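Local coordinates for BluB-like flavoprotein (Clostridium difficile 630, PDB 3EO8) that binds flavin mononucleotide and, as a member of the nitroreductase family, probably works as an FMN-dependent oxidoreductase, at residues K59-I64 and L95-A100; L105-V110 and F183-Y188. All coordinates share one frame; numbering follows the deposited sequence.

Interaction 1: residues K59-I64 and L95-A100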
ATOM      1  N   LYS A  59       7.214  -0.060  26.982  1.00 23.71           N
ATOM      2  CA  LYS A  59       8.257  -1.026  26.690  1.00 23.74           C
ATOM      3  C   LYS A  59       8.674  -0.994  25.225  1.00 23.33           C
ATOM      4  O   LYS A  59       9.843  -1.139  24.904  1.00 23.31           O
ATOM      5  CB  LYS A  59       7.825  -2.441  27.125  1.00 23.32           C
ATOM      6  CG  LYS A  59       7.935  -2.635  28.635  1.00 24.27           C
ATOM      7  CD  LYS A  59       7.326  -3.937  29.113  1.00 24.47           C
ATOM      8  CE  LYS A  59       7.469  -4.111  30.641  1.00 26.42           C
ATOM      9  NZ  LYS A  59       6.405  -3.354  31.373  1.00 31.71           N
ATOM     10  N   ILE A  60       7.713  -0.796  24.343  1.00 22.94           N
ATOM     11  CA  ILE A  60       7.963  -0.746  22.891  1.00 23.55           C
ATOM     12  C   ILE A  60       8.790   0.522  22.610  1.00 24.22           C
ATOM     13  O   ILE A  60       9.754   0.509  21.869  1.00 23.58           O
ATOM     14  CB  ILE A  60       6.634  -0.823  22.120  1.00 23.66           C
ATOM     15  CG1 ILE A  60       6.059  -2.253  22.209  1.00 23.84           C
ATOM     16  CG2 ILE A  60       6.794  -0.423  20.651  1.00 23.11           C
ATOM     17  CD1 ILE A  60       4.598  -2.345  21.798  1.00 25.05           C
ATOM     18  N   ALA A  61       8.418   1.605  23.259  1.00 23.76           N
ATOM     19  CA  ALA A  61       9.131   2.885  23.096  1.00 23.96           C
ATOM     20  C   ALA A  61      10.581   2.738  23.512  1.00 24.60           C
ATOM     21  O   ALA A  61      11.507   3.150  22.790  1.00 25.34           O
ATOM     22  CB  ALA A  61       8.401   3.979  23.890  1.00 23.50           C
ATOM     23  N   ASP A  62      10.806   2.070  24.630  1.00 24.35           N
ATOM     24  CA  ASP A  62      12.167   1.895  25.128  1.00 24.20           C
ATOM     25  C   ASP A  62      13.044   1.098  24.166  1.00 23.73           C
ATOM     26  O   ASP A  62      14.233   1.405  24.058  1.00 23.69           O
ATOM     27  CB  ASP A  62      12.156   1.242  26.506  1.00 24.78           C
ATOM     28  CG  ASP A  62      11.608   2.156  27.599  1.00 27.30           C
ATOM     29  OD1 ASP A  62      11.574   3.395  27.433  1.00 31.60           O
ATOM     30  OD2 ASP A  62      11.273   1.619  28.663  1.00 31.74           O
ATOM     31  N   VAL A  63      12.512   0.070  23.479  1.00 23.80           N
ATOM     32  CA  VAL A  63      13.366  -0.677  22.526  1.00 23.94           C
ATOM     33  C   VAL A  63      13.616   0.135  21.250  1.00 23.99           C
ATOM     34  O   VAL A  63      14.678   0.016  20.622  1.00 24.62           O
ATOM     35  CB  VAL A  63      12.850  -2.123  22.147  1.00 24.33           C
ATOM     36  CG1 VAL A  63      12.814  -3.037  23.374  1.00 23.93           C
ATOM     37  CG2 VAL A  63      11.538  -2.076  21.372  1.00 21.73           C
ATOM     38  N   ILE A  64      12.659   0.991  20.891  1.00 23.39           N
ATOM     39  CA  ILE A  64      12.856   1.912  19.773  1.00 23.18           C
ATOM     40  C   ILE A  64      13.994   2.889  20.124  1.00 24.48           C
ATOM     41  O   ILE A  64      14.987   3.057  19.368  1.00 24.63           O
ATOM     42  CB  ILE A  64      11.571   2.670  19.431  1.00 22.99           C
ATOM     43  CG1 ILE A  64      10.510   1.706  18.868  1.00 22.36           C
ATOM     44  CG2 ILE A  64      11.887   3.836  18.422  1.00 22.79           C
ATOM     45  CD1 ILE A  64       9.027   2.303  18.773  1.00 20.93           C
ATOM     46  N   LEU A  95       7.955   8.692  18.553  1.00 25.22           N
ATOM     47  CA  LEU A  95       7.592   8.397  19.924  1.00 25.64           C
ATOM     48  C   LEU A  95       6.343   9.168  20.387  1.00 25.86           C
ATOM     49  O   LEU A  95       5.898   8.969  21.509  1.00 26.43           O
ATOM     50  CB  LEU A  95       8.758   8.632  20.872  1.00 25.82           C
ATOM     51  CG  LEU A  95       9.985   7.726  20.714  1.00 28.54           C
ATOM     52  CD1 LEU A  95      11.127   8.231  21.659  1.00 30.79           C
ATOM     53  CD2 LEU A  95       9.599   6.294  21.002  1.00 28.27           C
ATOM     54  N   PHE A  96       5.791  10.029  19.526  1.00 25.37           N
ATOM     55  CA  PHE A  96       4.534  10.726  19.822  1.00 25.55           C
ATOM     56  C   PHE A  96       3.346   9.791  19.974  1.00 25.29           C
ATOM     57  O   PHE A  96       2.328  10.186  20.532  1.00 25.51           O
ATOM     58  CB  PHE A  96       4.183  11.746  18.724  1.00 25.69           C
ATOM     59  CG  PHE A  96       3.695  11.107  17.485  1.00 25.36           C
ATOM     60  CD1 PHE A  96       2.359  10.770  17.354  1.00 24.33           C
ATOM     61  CD2 PHE A  96       4.578  10.747  16.490  1.00 26.93           C
ATOM     62  CE1 PHE A  96       1.892  10.138  16.247  1.00 25.64           C
ATOM     63  CE2 PHE A  96       4.125  10.106  15.363  1.00 26.49           C
ATOM     64  CZ  PHE A  96       2.786   9.781  15.244  1.00 24.51           C
ATOM     65  N   TYR A  97       3.446   8.558  19.485  1.00 25.19           N
ATOM     66  CA  TYR A  97       2.334   7.609  19.614  1.00 25.32           C
ATOM     67  C   TYR A  97       1.905   7.395  21.064  1.00 25.55           C
ATOM     68  O   TYR A  97       0.762   7.011  21.320  1.00 26.61           O
ATOM     69  CB  TYR A  97       2.645   6.253  18.957  1.00 24.94           C
ATOM     70  CG  TYR A  97       3.550   5.322  19.754  1.00 23.38           C
ATOM     71  CD1 TYR A  97       3.065   4.546  20.791  1.00 24.08           C
ATOM     72  CD2 TYR A  97       4.877   5.202  19.437  1.00 23.64           C
ATOM     73  CE1 TYR A  97       3.892   3.689  21.527  1.00 22.66           C
ATOM     74  CE2 TYR A  97       5.719   4.359  20.141  1.00 25.89           C
ATOM     75  CZ  TYR A  97       5.228   3.604  21.194  1.00 25.83           C
ATOM     76  OH  TYR A  97       6.075   2.774  21.931  1.00 25.90           O
ATOM     77  N   LEU A  98       2.804   7.639  22.016  1.00 25.63           N
ATOM     78  CA  LEU A  98       2.490   7.438  23.420  1.00 25.67           C
ATOM     79  C   LEU A  98       1.397   8.412  23.886  1.00 25.61           C
ATOM     80  O   LEU A  98       0.786   8.217  24.918  1.00 25.52           O
ATOM     81  CB  LEU A  98       3.731   7.643  24.269  1.00 25.65           C
ATOM     82  CG  LEU A  98       4.775   6.542  24.092  1.00 26.08           C
ATOM     83  CD1 LEU A  98       6.124   7.046  24.597  1.00 28.03           C
ATOM     84  CD2 LEU A  98       4.337   5.272  24.836  1.00 25.29           C
ATOM     85  N   LYS A  99       1.173   9.455  23.092  1.00 25.53           N
ATOM     86  CA  LYS A  99       0.132  10.448  23.372  1.00 25.24           C
ATOM     87  C   LYS A  99      -1.271   9.923  23.119  1.00 24.83           C
ATOM     88  O   LYS A  99      -2.243  10.568  23.546  1.00 24.47           O
ATOM     89  CB  LYS A  99       0.378  11.699  22.529  1.00 26.36           C
ATOM     90  CG  LYS A  99       1.712  12.385  22.820  1.00 25.96           C
ATOM     91  CD  LYS A  99       1.940  13.623  21.952  1.00 27.10           C
ATOM     92  CE  LYS A  99       3.195  14.337  22.447  1.00 31.01           C
ATOM     93  NZ  LYS A  99       3.701  15.408  21.545  1.00 33.04           N
ATOM     94  N   ALA A 100      -1.386   8.794  22.413  1.00 24.70           N
ATOM     95  CA  ALA A 100      -2.679   8.176  22.108  1.00 24.11           C
ATOM     96  C   ALA A 100      -3.035   7.082  23.110  1.00 24.40           C
ATOM     97  O   ALA A 100      -2.148   6.461  23.689  1.00 24.20           O
ATOM     98  CB  ALA A 100      -2.667   7.613  20.700  1.00 24.06           C
TER

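Interaction 2: residues L105-V110 and F183-Y188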
ATOM      1  N   LEU A 105      -0.420  -2.543  16.258  1.00 23.48           N
ATOM      2  CA  LEU A 105       0.699  -3.037  15.507  1.00 23.80           C
ATOM      3  C   LEU A 105       0.116  -3.805  14.363  1.00 24.46           C
ATOM      4  O   LEU A 105      -0.683  -4.744  14.577  1.00 25.28           O
ATOM      5  CB  LEU A 105       1.580  -3.957  16.346  1.00 23.37           C
ATOM      6  CG  LEU A 105       2.110  -3.376  17.651  1.00 24.35           C
ATOM      7  CD1 LEU A 105       2.925  -4.444  18.342  1.00 24.00           C
ATOM      8  CD2 LEU A 105       2.900  -2.138  17.426  1.00 24.10           C
ATOM      9  N   VAL A 106       0.482  -3.403  13.155  1.00 24.73           N
ATOM     10  CA  VAL A 106      -0.037  -4.044  11.974  1.00 24.49           C
ATOM     11  C   VAL A 106       1.040  -4.965  11.458  1.00 24.33           C
ATOM     12  O   VAL A 106       2.079  -4.509  10.929  1.00 23.93           O
ATOM     13  CB  VAL A 106      -0.461  -3.050  10.891  1.00 24.56           C
ATOM     14  CG1 VAL A 106      -1.233  -3.797   9.881  1.00 27.04           C
ATOM     15  CG2 VAL A 106      -1.357  -1.932  11.500  1.00 26.46           C
ATOM     16  N   PHE A 107       0.802  -6.262  11.655  1.00 24.18           N
ATOM     17  CA  PHE A 107       1.697  -7.307  11.156  1.00 23.44           C
ATOM     18  C   PHE A 107       1.310  -7.667   9.729  1.00 23.30           C
ATOM     19  O   PHE A 107       0.170  -7.512   9.322  1.00 23.14           O
ATOM     20  CB  PHE A 107       1.648  -8.565  12.034  1.00 23.60           C
ATOM     21  CG  PHE A 107       2.495  -8.468  13.275  1.00 23.46           C
ATOM     22  CD1 PHE A 107       2.096  -7.681  14.347  1.00 23.10           C
ATOM     23  CD2 PHE A 107       3.704  -9.132  13.357  1.00 22.88           C
ATOM     24  CE1 PHE A 107       2.878  -7.590  15.502  1.00 23.83           C
ATOM     25  CE2 PHE A 107       4.508  -9.028  14.475  1.00 24.69           C
ATOM     26  CZ  PHE A 107       4.099  -8.261  15.567  1.00 24.92           C
ATOM     27  N   THR A 108       2.279  -8.157   8.975  1.00 22.93           N
ATOM     28  CA  THR A 108       2.078  -8.482   7.577  1.00 23.68           C
ATOM     29  C   THR A 108       3.034  -9.644   7.243  1.00 23.81           C
ATOM     30  O   THR A 108       3.786 -10.106   8.098  1.00 23.96           O
ATOM     31  CB  THR A 108       2.300  -7.236   6.679  1.00 24.13           C
ATOM     32  OG1 THR A 108       1.886  -7.517   5.334  1.00 24.49           O
ATOM     33  CG2 THR A 108       3.781  -6.776   6.699  1.00 24.07           C
ATOM     34  N   LYS A 109       2.931 -10.168   6.040  1.00 23.65           N
ATOM     35  CA  LYS A 109       3.804 -11.199   5.555  1.00 24.67           C
ATOM     36  C   LYS A 109       4.115 -10.990   4.067  1.00 25.85           C
ATOM     37  O   LYS A 109       3.400 -10.255   3.358  1.00 25.51           O
ATOM     38  CB  LYS A 109       3.197 -12.577   5.810  1.00 24.71           C
ATOM     39  CG  LYS A 109       1.909 -12.882   5.044  1.00 25.59           C
ATOM     40  CD  LYS A 109       1.472 -14.338   5.202  1.00 26.00           C
ATOM     41  CE  LYS A 109       0.062 -14.509   4.601  1.00 28.63           C
ATOM     42  NZ  LYS A 109      -0.366 -15.918   4.343  1.00 27.96           N
ATOM     43  N   VAL A 110       5.196 -11.611   3.600  1.00 26.47           N
ATOM     44  CA  VAL A 110       5.629 -11.426   2.222  1.00 27.67           C
ATOM     45  C   VAL A 110       4.621 -12.040   1.263  1.00 27.91           C
ATOM     46  O   VAL A 110       4.063 -13.099   1.537  1.00 29.59           O
ATOM     47  CB  VAL A 110       7.038 -12.049   1.967  1.00 27.90           C
ATOM     48  CG1 VAL A 110       7.354 -12.054   0.478  1.00 30.56           C
ATOM     49  CG2 VAL A 110       8.095 -11.303   2.725  1.00 30.12           C
ATOM     50  N   PHE A 183       1.940 -13.425  22.224  1.00 25.35           N
ATOM     51  CA  PHE A 183       1.552 -13.358  20.823  1.00 25.89           C
ATOM     52  C   PHE A 183       2.564 -14.094  19.970  1.00 26.53           C
ATOM     53  O   PHE A 183       3.748 -13.838  20.113  1.00 27.85           O
ATOM     54  CB  PHE A 183       1.468 -11.892  20.370  1.00 25.65           C
ATOM     55  CG  PHE A 183       1.104 -11.722  18.929  1.00 25.56           C
ATOM     56  CD1 PHE A 183      -0.201 -11.889  18.510  1.00 24.05           C
ATOM     57  CD2 PHE A 183       2.068 -11.437  17.982  1.00 22.60           C
ATOM     58  CE1 PHE A 183      -0.541 -11.743  17.185  1.00 24.88           C
ATOM     59  CE2 PHE A 183       1.712 -11.292  16.650  1.00 25.32           C
ATOM     60  CZ  PHE A 183       0.421 -11.439  16.265  1.00 24.52           C
ATOM     61  N   GLU A 184       2.086 -14.981  19.095  1.00 26.54           N
ATOM     62  CA  GLU A 184       2.945 -15.759  18.196  1.00 26.76           C
ATOM     63  C   GLU A 184       2.820 -15.227  16.768  1.00 27.08           C
ATOM     64  O   GLU A 184       1.791 -15.447  16.117  1.00 26.75           O
ATOM     65  CB  GLU A 184       2.562 -17.246  18.224  1.00 27.88           C
ATOM     66  N   LYS A 185       3.840 -14.521  16.283  1.00 27.06           N
ATOM     67  CA  LYS A 185       3.760 -13.863  14.968  1.00 27.05           C
ATOM     68  C   LYS A 185       3.830 -14.846  13.801  1.00 27.86           C
ATOM     69  O   LYS A 185       3.439 -14.505  12.686  1.00 27.22           O
ATOM     70  CB  LYS A 185       4.852 -12.824  14.825  1.00 26.79           C
ATOM     71  CG  LYS A 185       6.280 -13.383  14.759  1.00 27.00           C
ATOM     72  CD  LYS A 185       7.338 -12.298  15.023  1.00 27.31           C
ATOM     73  CE  LYS A 185       8.733 -12.907  15.095  1.00 25.78           C
ATOM     74  NZ  LYS A 185       9.741 -11.967  15.691  1.00 28.67           N
ATOM     75  N   GLY A 186       4.352 -16.052  14.050  1.00 28.60           N
ATOM     76  CA  GLY A 186       4.592 -17.011  12.987  1.00 29.35           C
ATOM     77  C   GLY A 186       5.448 -16.418  11.883  1.00 29.39           C
ATOM     78  O   GLY A 186       6.545 -15.953  12.153  1.00 29.00           O
ATOM     79  N   GLU A 187       4.936 -16.438  10.648  1.00 29.87           N
ATOM     80  CA  GLU A 187       5.683 -15.963   9.478  1.00 30.74           C
ATOM     81  C   GLU A 187       5.539 -14.444   9.266  1.00 28.89           C
ATOM     82  O   GLU A 187       6.139 -13.874   8.338  1.00 27.17           O
ATOM     83  CB  GLU A 187       5.228 -16.726   8.212  1.00 31.44           C
ATOM     84  CG  GLU A 187       3.846 -16.311   7.697  1.00 36.06           C
ATOM     85  CD  GLU A 187       3.155 -17.348   6.783  1.00 36.50           C
ATOM     86  OE1 GLU A 187       3.744 -17.691   5.718  1.00 44.47           O
ATOM     87  OE2 GLU A 187       2.005 -17.772   7.098  1.00 43.49           O
ATOM     88  N   TYR A 188       4.724 -13.811  10.103  1.00 26.86           N
ATOM     89  CA  TYR A 188       4.431 -12.397   9.969  1.00 25.88           C
ATOM     90  C   TYR A 188       5.497 -11.563  10.667  1.00 25.46           C
ATOM     91  O   TYR A 188       6.221 -12.050  11.525  1.00 24.73           O
ATOM     92  CB  TYR A 188       3.061 -12.051  10.530  1.00 26.10           C
ATOM     93  CG  TYR A 188       1.865 -12.546   9.725  1.00 25.92           C
ATOM     94  CD1 TYR A 188       1.612 -13.912   9.571  1.00 27.52           C
ATOM     95  CD2 TYR A 188       0.978 -11.641   9.147  1.00 28.33           C
ATOM     96  CE1 TYR A 188       0.509 -14.363   8.837  1.00 28.32           C
ATOM     97  CE2 TYR A 188      -0.133 -12.076   8.419  1.00 28.92           C
ATOM     98  CZ  TYR A 188      -0.355 -13.434   8.260  1.00 29.35           C
ATOM     99  OH  TYR A 188      -1.468 -13.827   7.538  1.00 30.23           O
TER
HETATM  100  O   HOH W   1      -1.708 -16.383   7.220  1.00 26.83           O
HETATM  101  O   HOH W   2       6.527 -13.554   5.602  1.00 15.47           O

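Interaction 1: residues K59-I64 and L95-A100
Tyr97 reaches across to helix 54-75 with the far end of its ring, and its OH lies against Ile60 and Ala61 of the helix. The OH is 3.3 Å from Ala61 CB and 3.5 Å from Ile60 CG2, so one oxygen touches two successive residues. It also comes within 2.9 Å of Ala61 N, but the angle is poor and this is not a hydrogen bond; the hydroxyl is instead hydrogen-bonded to Met57 O, one turn earlier on the same helix. The side chain gets there through chi1 of 78°, which sets CG between the backbone N and the carbonyl carbon. Next to the hydroxyl-bearing carbon, Tyr97 CE2 meets Ile64 CD1 at 4.1 Å, the two side chains arriving from opposite directions, whereas Ile60 and Tyr97 cross at about a right angle.

Within the FMN-dependent nitroreductase fold, this joins helix 54-75 to the 3-10 turn linking helix 80-93 to strand 102-108. Ala61 brings only a methyl to the interface, and its CB receives one methyl from each of two leucines: Leu95 CD2 and Leu98 CD1, both at 3.9 Å. Leu95 CD2 also bears on Ile64 CG2 at 4.2 Å. Leu98 turns back over its neighbour, its CG standing 3.9 Å above one face of the Tyr97 ring, toward the rim. Beyond the two segments, Arg54 hydrogen-bonds Leu98 O and Ala100 O.

Interaction 2: residues L105-V110 and F183-Y188
Phe183 turns an edge toward the face of Phe107, with centroids 5.2 Å apart and planes at 50°, a tilted edge-to-face pair in which CE2 of Phe183 sits above the centre of the Phe107 ring. At the Tyr188 ring the partner is aliphatic: Lys109 CB stands 4.0 Å from the centroid and only 7° off the ring normal, a CH-pi contact. With chi1 at 65°, Lys109 runs its extended chain along the ring toward the hydroxyl, where CE lies 3.4 Å from Tyr188 OH.

Apolar contacts fill in beside the rings. Phe107 CE2 meets Lys185 CB at 3.8 Å, and the CB atoms of Phe107 and Tyr188 also touch.

Polar links between the segments are indirect. No direct hydrogen bond joins them, although Tyr188 CA makes a C-H···O contact with Thr108 O at 3.0 Å. One water bridges Lys109 NZ and Tyr188 OH, lying in the plane of the tyrosine ring at its edge; a second accepts from Val110 N and donates to Glu187 O. Lys109 NZ and Glu187 OE2 stay 4.1 Å apart, beyond a salt bridge, so any attraction is probably modest.

The type II' turn Lys185-Tyr188, closed by Tyr188 N to Lys185 O, lies in the loop between helix 170-181 and strand 189-197, alongside strand 102-108, which pairs with strand 189-197. Leu177 of that helix packs on Phe107 and Phe183, Val49 of strand 47-51 touches both phenylalanines, and Thr216 of the second subunit packs on Phe183.

Overall arrangement
The two contacts follow one another along the chain: the 3-10 turn of interaction 1 leads into strand 102-108, whose far end supplies interaction 2. Their centres are 19 Å apart and their nearest atoms about 4 Å, without touching. Helix 170-181 borders both, through Ile173 against Ile60 and Leu177 against Phe107. Met193 of strand 189-197 packs on Tyr97 of interaction 1 and on Leu105, in the strand segment that interaction 2 uses. Interaction 1 is nearer the flavin: the Tyr97 side chain is about 9 Å from a bound FMN, and Phe96 beside it belongs to the FMN pocket, though it does not touch segment 59-64. At interaction 2 the Thr108 side chain is about 11 Å from a bound FMN.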